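Local coordinates for putative immunoglobulin-blocking virulence protein (Mycoplasma mycoides subsp. capri, PDB 7ADK) that probably acts as a virulence factor against host immunoglobulins, working in complex with a partner lipoprotein, at residues Val139-Phe149 and Gln168-Lys179; Thr685-Leu696 and Lys719-Leu730. All coordinates share one frame; numbering follows the deposited sequence.

Contact 1 (Val139-Phe149 and Gln168-Lys179); sequences VEAEIEGPPGF and QNHTVNKILSVK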
# COMPACT_ATOMS: atom_id res chain seq x y z
N VAL A 139 -44.27 -35.73 -11.07
CA VAL A 139 -44.01 -35.46 -12.49
C VAL A 139 -43.19 -36.62 -13.06
O VAL A 139 -42.30 -37.13 -12.38
CB VAL A 139 -43.26 -34.13 -12.67
CG1 VAL A 139 -43.18 -33.77 -14.14
CG2 VAL A 139 -43.87 -32.94 -11.94
N GLU A 140 -43.43 -37.07 -14.29
CA GLU A 140 -42.53 -38.03 -14.96
C GLU A 140 -41.26 -37.35 -15.50
O GLU A 140 -41.32 -36.25 -16.05
CB GLU A 140 -43.27 -38.84 -16.03
CG GLU A 140 -43.84 -38.02 -17.18
CD GLU A 140 -44.68 -38.87 -18.14
OE1 GLU A 140 -44.12 -39.75 -18.82
OE2 GLU A 140 -45.91 -38.64 -18.23
N ALA A 141 -40.10 -37.98 -15.32
CA ALA A 141 -38.79 -37.42 -15.67
C ALA A 141 -37.75 -38.47 -16.09
O ALA A 141 -37.69 -39.58 -15.55
CB ALA A 141 -38.28 -36.60 -14.49
N GLU A 142 -36.88 -38.10 -17.02
CA GLU A 142 -35.70 -38.86 -17.39
C GLU A 142 -34.57 -38.55 -16.39
O GLU A 142 -34.18 -37.40 -16.24
CB GLU A 142 -35.32 -38.56 -18.84
CG GLU A 142 -36.26 -39.25 -19.85
CD GLU A 142 -37.67 -38.63 -19.96
OE1 GLU A 142 -37.80 -37.42 -20.20
OE2 GLU A 142 -38.66 -39.37 -19.83
N ILE A 143 -34.06 -39.57 -15.70
CA ILE A 143 -33.07 -39.47 -14.61
C ILE A 143 -31.87 -40.38 -14.90
O ILE A 143 -32.05 -41.52 -15.31
CB ILE A 143 -33.70 -39.83 -13.24
CG1 ILE A 143 -34.94 -39.01 -12.87
CG2 ILE A 143 -32.68 -39.79 -12.10
CD1 ILE A 143 -34.71 -37.51 -12.67
N GLU A 144 -30.66 -39.90 -14.61
CA GLU A 144 -29.40 -40.64 -14.78
C GLU A 144 -28.56 -40.64 -13.50
O GLU A 144 -28.57 -39.68 -12.74
CB GLU A 144 -28.59 -40.04 -15.93
CG GLU A 144 -29.31 -40.06 -17.29
CD GLU A 144 -29.66 -41.47 -17.80
OE1 GLU A 144 -30.73 -41.65 -18.42
OE2 GLU A 144 -28.85 -42.41 -17.65
N GLY A 145 -27.81 -41.72 -13.25
CA GLY A 145 -26.80 -41.76 -12.19
C GLY A 145 -25.53 -40.98 -12.58
O GLY A 145 -25.19 -40.95 -13.77
N PRO A 146 -24.81 -40.37 -11.63
CA PRO A 146 -23.62 -39.58 -11.93
C PRO A 146 -22.44 -40.49 -12.33
O PRO A 146 -22.13 -41.43 -11.60
CB PRO A 146 -23.33 -38.78 -10.67
CG PRO A 146 -23.90 -39.65 -9.55
CD PRO A 146 -25.07 -40.36 -10.20
N PRO A 147 -21.76 -40.23 -13.46
CA PRO A 147 -20.57 -40.97 -13.87
C PRO A 147 -19.50 -41.02 -12.78
O PRO A 147 -19.15 -40.01 -12.18
CB PRO A 147 -20.05 -40.27 -15.12
CG PRO A 147 -21.30 -39.62 -15.71
CD PRO A 147 -22.13 -39.27 -14.49
N GLY A 148 -18.95 -42.20 -12.52
CA GLY A 148 -17.87 -42.40 -11.56
C GLY A 148 -16.56 -41.76 -11.99
O GLY A 148 -16.22 -41.75 -13.18
N PHE A 149 -15.77 -41.25 -11.04
CA PHE A 149 -14.41 -40.81 -11.30
C PHE A 149 -13.52 -42.00 -11.69
O PHE A 149 -13.29 -42.91 -10.90
CB PHE A 149 -13.83 -40.08 -10.08
CG PHE A 149 -12.36 -39.76 -10.21
CD1 PHE A 149 -11.93 -38.75 -11.09
CD2 PHE A 149 -11.42 -40.45 -9.43
CE1 PHE A 149 -10.56 -38.43 -11.17
CE2 PHE A 149 -10.05 -40.14 -9.53
CZ PHE A 149 -9.62 -39.13 -10.40
N GLN A 168 -15.30 -38.18 -4.79
CA GLN A 168 -16.25 -37.89 -5.87
C GLN A 168 -17.11 -36.65 -5.60
O GLN A 168 -17.63 -36.46 -4.50
CB GLN A 168 -17.03 -39.15 -6.26
CG GLN A 168 -18.16 -38.84 -7.24
CD GLN A 168 -18.62 -40.01 -8.08
OE1 GLN A 168 -17.91 -40.96 -8.34
NE2 GLN A 168 -19.80 -39.94 -8.61
N ASN A 169 -17.25 -35.81 -6.62
CA ASN A 169 -17.90 -34.51 -6.57
C ASN A 169 -19.42 -34.61 -6.79
O ASN A 169 -20.19 -34.18 -5.93
CB ASN A 169 -17.19 -33.59 -7.58
CG ASN A 169 -17.23 -32.14 -7.15
OD1 ASN A 169 -18.27 -31.58 -6.85
ND2 ASN A 169 -16.11 -31.48 -7.04
N HIS A 170 -19.89 -35.22 -7.89
CA HIS A 170 -21.33 -35.46 -8.09
C HIS A 170 -21.78 -36.71 -7.32
O HIS A 170 -21.74 -37.84 -7.80
CB HIS A 170 -21.73 -35.49 -9.57
CG HIS A 170 -21.80 -34.14 -10.22
ND1 HIS A 170 -21.73 -32.89 -9.59
CD2 HIS A 170 -22.06 -33.93 -11.54
CE1 HIS A 170 -21.90 -31.97 -10.55
NE2 HIS A 170 -22.10 -32.57 -11.73
N THR A 171 -22.24 -36.46 -6.10
CA THR A 171 -22.84 -37.42 -5.17
C THR A 171 -24.27 -37.83 -5.52
O THR A 171 -24.73 -38.85 -5.02
CB THR A 171 -22.87 -36.82 -3.77
OG1 THR A 171 -23.47 -35.56 -3.82
CG2 THR A 171 -21.49 -36.62 -3.19
N VAL A 172 -24.99 -37.07 -6.34
CA VAL A 172 -26.43 -37.25 -6.61
C VAL A 172 -26.76 -37.21 -8.11
O VAL A 172 -26.03 -36.66 -8.92
CB VAL A 172 -27.31 -36.24 -5.84
CG1 VAL A 172 -27.20 -36.45 -4.32
CG2 VAL A 172 -27.02 -34.78 -6.16
N ASN A 173 -27.89 -37.84 -8.44
CA ASN A 173 -28.40 -38.07 -9.79
C ASN A 173 -28.68 -36.78 -10.58
O ASN A 173 -28.84 -35.70 -10.01
CB ASN A 173 -29.66 -38.96 -9.67
CG ASN A 173 -29.44 -40.20 -8.82
OD1 ASN A 173 -29.46 -40.15 -7.60
ND2 ASN A 173 -29.22 -41.34 -9.40
N LYS A 174 -28.78 -36.91 -11.91
CA LYS A 174 -29.07 -35.82 -12.87
C LYS A 174 -30.49 -35.94 -13.43
O LYS A 174 -30.95 -37.05 -13.69
CB LYS A 174 -28.01 -35.90 -13.98
CG LYS A 174 -27.91 -34.69 -14.92
CD LYS A 174 -27.26 -33.46 -14.27
CE LYS A 174 -26.95 -32.40 -15.32
NZ LYS A 174 -26.17 -31.26 -14.79
N ILE A 175 -31.18 -34.82 -13.64
CA ILE A 175 -32.45 -34.75 -14.39
C ILE A 175 -32.15 -34.33 -15.83
O ILE A 175 -31.73 -33.20 -16.07
CB ILE A 175 -33.43 -33.76 -13.72
CG1 ILE A 175 -33.84 -34.15 -12.28
CG2 ILE A 175 -34.70 -33.61 -14.57
CD1 ILE A 175 -34.26 -32.95 -11.42
N LEU A 176 -32.38 -35.21 -16.81
CA LEU A 176 -32.18 -34.87 -18.23
C LEU A 176 -33.37 -34.14 -18.84
O LEU A 176 -33.19 -33.25 -19.67
CB LEU A 176 -31.90 -36.13 -19.06
CG LEU A 176 -30.64 -36.93 -18.71
CD1 LEU A 176 -30.39 -37.90 -19.86
CD2 LEU A 176 -29.39 -36.07 -18.52
N SER A 177 -34.59 -34.52 -18.47
CA SER A 177 -35.83 -33.89 -18.92
C SER A 177 -37.00 -34.16 -17.98
O SER A 177 -37.06 -35.20 -17.33
CB SER A 177 -36.21 -34.39 -20.31
OG SER A 177 -35.38 -33.85 -21.30
N VAL A 178 -37.97 -33.24 -17.94
CA VAL A 178 -39.19 -33.30 -17.13
C VAL A 178 -40.40 -33.05 -18.01
O VAL A 178 -40.43 -32.07 -18.76
CB VAL A 178 -39.11 -32.25 -16.00
CG1 VAL A 178 -40.37 -32.19 -15.17
CG2 VAL A 178 -37.95 -32.57 -15.06
N LYS A 179 -41.44 -33.88 -17.92
CA LYS A 179 -42.69 -33.67 -18.66
C LYS A 179 -43.52 -32.57 -17.99
O LYS A 179 -44.32 -32.82 -17.10
CB LYS A 179 -43.45 -35.00 -18.81
CG LYS A 179 -44.73 -34.91 -19.65
CD LYS A 179 -44.51 -34.53 -21.11
CE LYS A 179 -45.84 -34.39 -21.82
NZ LYS A 179 -45.69 -34.09 -23.23

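Contact 2 (Thr685-Leu696 and Lys719-Leu730); sequences TTSIRISGKTLL and KQIQIPNGSDEL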
# COMPACT_ATOMS: atom_id res chain seq x y z
N THR A 685 15.97 -5.03 -17.27
CA THR A 685 15.99 -3.93 -18.24
C THR A 685 17.28 -3.92 -19.07
O THR A 685 17.42 -3.11 -19.99
CB THR A 685 15.75 -2.57 -17.57
OG1 THR A 685 16.76 -2.29 -16.63
CG2 THR A 685 14.41 -2.54 -16.82
N THR A 686 18.21 -4.83 -18.82
CA THR A 686 19.16 -5.30 -19.84
C THR A 686 18.55 -6.50 -20.60
O THR A 686 17.47 -6.99 -20.29
CB THR A 686 20.56 -5.55 -19.22
OG1 THR A 686 21.05 -4.30 -18.79
CG2 THR A 686 21.65 -6.09 -20.13
N SER A 687 19.19 -6.91 -21.67
CA SER A 687 18.63 -7.80 -22.68
C SER A 687 18.30 -9.23 -22.22
O SER A 687 18.79 -9.72 -21.21
CB SER A 687 19.66 -7.92 -23.80
OG SER A 687 20.18 -6.66 -24.15
N ILE A 688 17.58 -9.95 -23.07
CA ILE A 688 17.71 -11.41 -23.10
C ILE A 688 19.08 -11.73 -23.70
O ILE A 688 19.34 -11.41 -24.87
CB ILE A 688 16.58 -12.04 -23.94
CG1 ILE A 688 15.23 -11.74 -23.28
CG2 ILE A 688 16.81 -13.55 -24.11
CD1 ILE A 688 14.05 -12.37 -24.01
N ARG A 689 19.98 -12.35 -22.94
CA ARG A 689 21.27 -12.82 -23.42
C ARG A 689 21.10 -14.21 -24.00
O ARG A 689 20.81 -15.15 -23.27
CB ARG A 689 22.30 -12.76 -22.28
CG ARG A 689 23.64 -13.44 -22.63
CD ARG A 689 24.68 -13.41 -21.50
NE ARG A 689 25.14 -12.05 -21.17
CZ ARG A 689 26.13 -11.77 -20.34
NH1 ARG A 689 26.86 -12.69 -19.79
NH2 ARG A 689 26.42 -10.55 -20.03
N ILE A 690 21.30 -14.35 -25.30
CA ILE A 690 21.23 -15.62 -26.01
C ILE A 690 22.65 -16.18 -26.10
O ILE A 690 23.53 -15.55 -26.69
CB ILE A 690 20.57 -15.43 -27.39
CG1 ILE A 690 19.13 -14.92 -27.23
CG2 ILE A 690 20.61 -16.75 -28.19
CD1 ILE A 690 18.39 -14.63 -28.54
N SER A 691 22.90 -17.34 -25.49
CA SER A 691 24.19 -18.03 -25.50
C SER A 691 24.17 -19.28 -26.40
O SER A 691 23.12 -19.80 -26.77
CB SER A 691 24.63 -18.33 -24.06
OG SER A 691 23.78 -19.26 -23.44
N GLY A 692 25.36 -19.78 -26.78
CA GLY A 692 25.56 -20.93 -27.68
C GLY A 692 25.48 -20.61 -29.18
O GLY A 692 24.90 -19.62 -29.60
N LYS A 693 26.08 -21.48 -30.01
CA LYS A 693 26.25 -21.27 -31.46
C LYS A 693 25.01 -21.59 -32.31
O LYS A 693 24.95 -21.17 -33.47
CB LYS A 693 27.45 -22.08 -31.97
CG LYS A 693 28.79 -21.76 -31.28
CD LYS A 693 29.92 -22.62 -31.84
CE LYS A 693 31.25 -22.41 -31.09
NZ LYS A 693 31.31 -23.16 -29.82
N THR A 694 24.05 -22.37 -31.80
CA THR A 694 22.96 -22.96 -32.60
C THR A 694 21.93 -21.93 -33.06
O THR A 694 21.37 -21.17 -32.25
CB THR A 694 22.26 -24.07 -31.79
OG1 THR A 694 23.20 -25.00 -31.30
CG2 THR A 694 21.22 -24.83 -32.58
N LEU A 695 21.60 -21.93 -34.36
CA LEU A 695 20.61 -21.03 -34.97
C LEU A 695 19.18 -21.31 -34.49
O LEU A 695 18.81 -22.46 -34.26
CB LEU A 695 20.65 -21.12 -36.51
CG LEU A 695 21.99 -20.74 -37.19
CD1 LEU A 695 22.97 -21.91 -37.29
CD2 LEU A 695 21.73 -20.24 -38.61
N LEU A 696 18.34 -20.28 -34.37
CA LEU A 696 16.91 -20.43 -34.06
C LEU A 696 16.10 -20.99 -35.24
O LEU A 696 16.32 -20.61 -36.39
CB LEU A 696 16.29 -19.09 -33.62
CG LEU A 696 16.97 -18.41 -32.43
CD1 LEU A 696 16.28 -17.07 -32.22
CD2 LEU A 696 16.85 -19.22 -31.15
N LYS A 719 15.35 -5.36 -26.10
CA LYS A 719 16.80 -5.55 -26.23
C LYS A 719 17.24 -7.02 -26.20
O LYS A 719 16.89 -7.79 -25.31
CB LYS A 719 17.55 -4.73 -25.18
CG LYS A 719 17.41 -3.23 -25.45
CD LYS A 719 18.21 -2.34 -24.50
CE LYS A 719 17.76 -2.52 -23.05
NZ LYS A 719 18.31 -1.47 -22.16
N GLN A 720 18.07 -7.39 -27.16
CA GLN A 720 18.68 -8.72 -27.29
C GLN A 720 20.19 -8.63 -27.12
O GLN A 720 20.80 -7.58 -27.35
CB GLN A 720 18.32 -9.31 -28.66
CG GLN A 720 16.83 -9.59 -28.86
CD GLN A 720 16.49 -9.91 -30.31
OE1 GLN A 720 17.23 -10.58 -31.01
NE2 GLN A 720 15.36 -9.48 -30.82
N ILE A 721 20.84 -9.70 -26.68
CA ILE A 721 22.31 -9.82 -26.65
C ILE A 721 22.69 -11.14 -27.32
O ILE A 721 22.14 -12.17 -26.97
CB ILE A 721 22.84 -9.71 -25.20
CG1 ILE A 721 23.15 -8.25 -24.84
CG2 ILE A 721 24.08 -10.59 -24.98
CD1 ILE A 721 23.33 -7.98 -23.34
N GLN A 722 23.67 -11.11 -28.21
CA GLN A 722 24.32 -12.32 -28.71
C GLN A 722 25.79 -12.31 -28.31
O GLN A 722 26.54 -11.42 -28.73
CB GLN A 722 24.09 -12.42 -30.22
CG GLN A 722 24.68 -13.69 -30.84
CD GLN A 722 24.06 -14.08 -32.19
OE1 GLN A 722 23.00 -13.63 -32.59
NE2 GLN A 722 24.67 -14.99 -32.91
N ILE A 723 26.22 -13.26 -27.47
CA ILE A 723 27.63 -13.36 -27.03
C ILE A 723 28.53 -13.72 -28.23
O ILE A 723 28.01 -14.28 -29.20
CB ILE A 723 27.78 -14.30 -25.81
CG1 ILE A 723 27.74 -15.79 -26.16
CG2 ILE A 723 26.76 -13.94 -24.72
CD1 ILE A 723 28.05 -16.72 -24.98
N PRO A 724 29.84 -13.40 -28.25
CA PRO A 724 30.63 -13.35 -29.48
C PRO A 724 31.02 -14.73 -30.06
O PRO A 724 32.17 -15.15 -30.03
CB PRO A 724 31.82 -12.43 -29.17
CG PRO A 724 32.01 -12.58 -27.67
CD PRO A 724 30.58 -12.78 -27.16
N ASN A 725 30.03 -15.41 -30.64
CA ASN A 725 30.13 -16.53 -31.57
C ASN A 725 28.88 -16.59 -32.47
O ASN A 725 27.85 -15.96 -32.20
CB ASN A 725 30.40 -17.86 -30.82
CG ASN A 725 29.33 -18.36 -29.86
OD1 ASN A 725 28.14 -18.14 -30.02
ND2 ASN A 725 29.72 -19.10 -28.85
N GLY A 726 28.96 -17.32 -33.58
CA GLY A 726 27.88 -17.36 -34.57
C GLY A 726 27.81 -16.11 -35.45
O GLY A 726 28.79 -15.38 -35.59
N SER A 727 26.67 -15.90 -36.10
CA SER A 727 26.58 -15.07 -37.31
C SER A 727 25.94 -13.70 -37.07
O SER A 727 26.02 -12.85 -37.96
CB SER A 727 25.72 -15.79 -38.35
OG SER A 727 26.13 -17.13 -38.53
N ASP A 728 25.27 -13.48 -35.93
CA ASP A 728 24.20 -12.49 -35.80
C ASP A 728 23.09 -12.76 -36.83
O ASP A 728 22.85 -12.02 -37.78
CB ASP A 728 24.72 -11.04 -35.72
CG ASP A 728 25.60 -10.79 -34.49
OD1 ASP A 728 25.14 -11.08 -33.37
OD2 ASP A 728 26.71 -10.25 -34.64
N GLU A 729 22.45 -13.91 -36.63
CA GLU A 729 21.25 -14.38 -37.35
C GLU A 729 20.03 -13.49 -37.08
O GLU A 729 19.19 -13.25 -37.95
CB GLU A 729 20.90 -15.81 -36.87
CG GLU A 729 22.01 -16.87 -36.97
CD GLU A 729 23.15 -16.78 -35.94
OE1 GLU A 729 23.01 -16.12 -34.89
OE2 GLU A 729 24.25 -17.32 -36.20
N LEU A 730 19.95 -12.98 -35.85
CA LEU A 730 19.11 -11.88 -35.41
C LEU A 730 19.79 -10.55 -35.75
O LEU A 730 21.01 -10.51 -35.91
CB LEU A 730 18.88 -12.05 -33.90
CG LEU A 730 18.13 -13.34 -33.51
CD1 LEU A 730 18.42 -13.74 -32.07
CD2 LEU A 730 16.62 -13.19 -33.67

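Contact 1 (Val139-Phe149 and Gln168-Lys179)
Glu142 and Ser177 form a hydrogen-bonded pair in an antiparallel beta ladder between strands 138-144 and 174-178. The backbone bonds come first. Glu142 N donates to Ser177 O, while Glu142 O takes the N-H of Leu176. Leu176 and Ser177 thus share one partner, and the register slips by one residue: a beta bulge. On the Glu144-Lys174 side of the bulge, these two residues bond reciprocally, with Lys174 N 2.9 Å from Glu144 O. On the other side, Lys179 N meets Glu140 O almost straight on, at an N-H...O angle of 177°.

Apolar contacts line one face. Ile143 and Ile175 lie side by side, pointing the same way, and CD1 of Ile143 is 3.5 Å from CG1 of Ile175. Val139 and Val178 cross at about a right angle, while Ala141 CB lies 4.1 Å from Val178 CG2. On the other face, Glu144 CG, anti to the carbonyl carbon (chi1 -60°), lies 3.5 Å from Leu176 CD1. The Glu144 carboxylate is taken by Arg128 in a salt bridge.

Past the strands, the loops still touch. The ring of Pro146 sits against the backbone of 168-179, its CG 3.3 Å from His170 O. The Gln168 amide is held at both ends: NE2 bonds His170 O at 3.0 Å, close to the amide plane, and OE1 accepts a weak 3.5 Å bond from Phe149 N.

Strand 138-144 is the middle strand of a three-stranded antiparallel sheet. Strand 130-133 flanks it on one edge and 174-178 on the other, and Ile132 reaches Ala141, Ile143 and Ile175. The Gln168 end is anchored elsewhere, where His170, Thr171 and Val172 pack on helix 339-351.

Contact 2 (Thr685-Leu696 and Lys719-Leu730)
Ile721 meets Ser687 and Arg689 across two parallel strands joined by a beta-alpha-beta crossover, with helices 698-709 and 712-715 between them. Ile721 has the most area buried here. Its backbone uses both polar atoms: Ile721 N donates to Ile688 O at 2.9 Å, and Ile721 O accepts from Ile690 N at 2.9 Å. The second bond is the straighter, with an N-H...O angle of 170°. The side chain divides its contacts. CG1 and CD1 lie against the Ser687 side chain, whereas Ile721 CG2 is 3.7 Å from CG of Arg689. Ile723 CG2 meets the same Arg689 stem, and the guanidinium end has a cation-pi partner in Tyr649.

Ile690 is buried on the opposite face from Ile721. Ile690 CG1 is anti to the carbonyl carbon (chi1 -62°) and the chain runs on extended, and Ile690 CD1 meets Leu730 CD1 tip to tip at 3.6 Å. Leu696 crosses Leu730 at about a right angle and joins this apolar cluster.

Lys719 stands at the start of the pairing. Lys719 O accepts a 3.2 Å bond from Ile688 N. Lys719 CB lies 3.4 Å from Ser687 OG. The ammonium forms a salt bridge with Asp158 of the Lipoprotein chain, so the contact borders that partner. A bend at chi3 (-61°) in the otherwise extended Lys719 chain sets NZ beside Thr685 O. Lys719 NZ donates a 2.9 Å hydrogen bond to Thr685 O, nearly in line with its C=O bond.

Contact 1 comes first along the chain and is complete before contact 2 begins. Their centres are 59 Å apart and their nearest atoms about 38 Å apart, so they do not touch. They share no sheet. Contact 1 belongs to an antiparallel three-stranded sheet near the start of the modelled chain. Contact 2 joins two strands of a parallel three-stranded sheet near its end, with 650-652 as the third strand. Contact 2 also lies farther from the centre of the chain, about 44 Å against 24 Å. The Lipoprotein chain reaches contact 2 but not contact 1, so of the two, only the C-terminal one borders the partner.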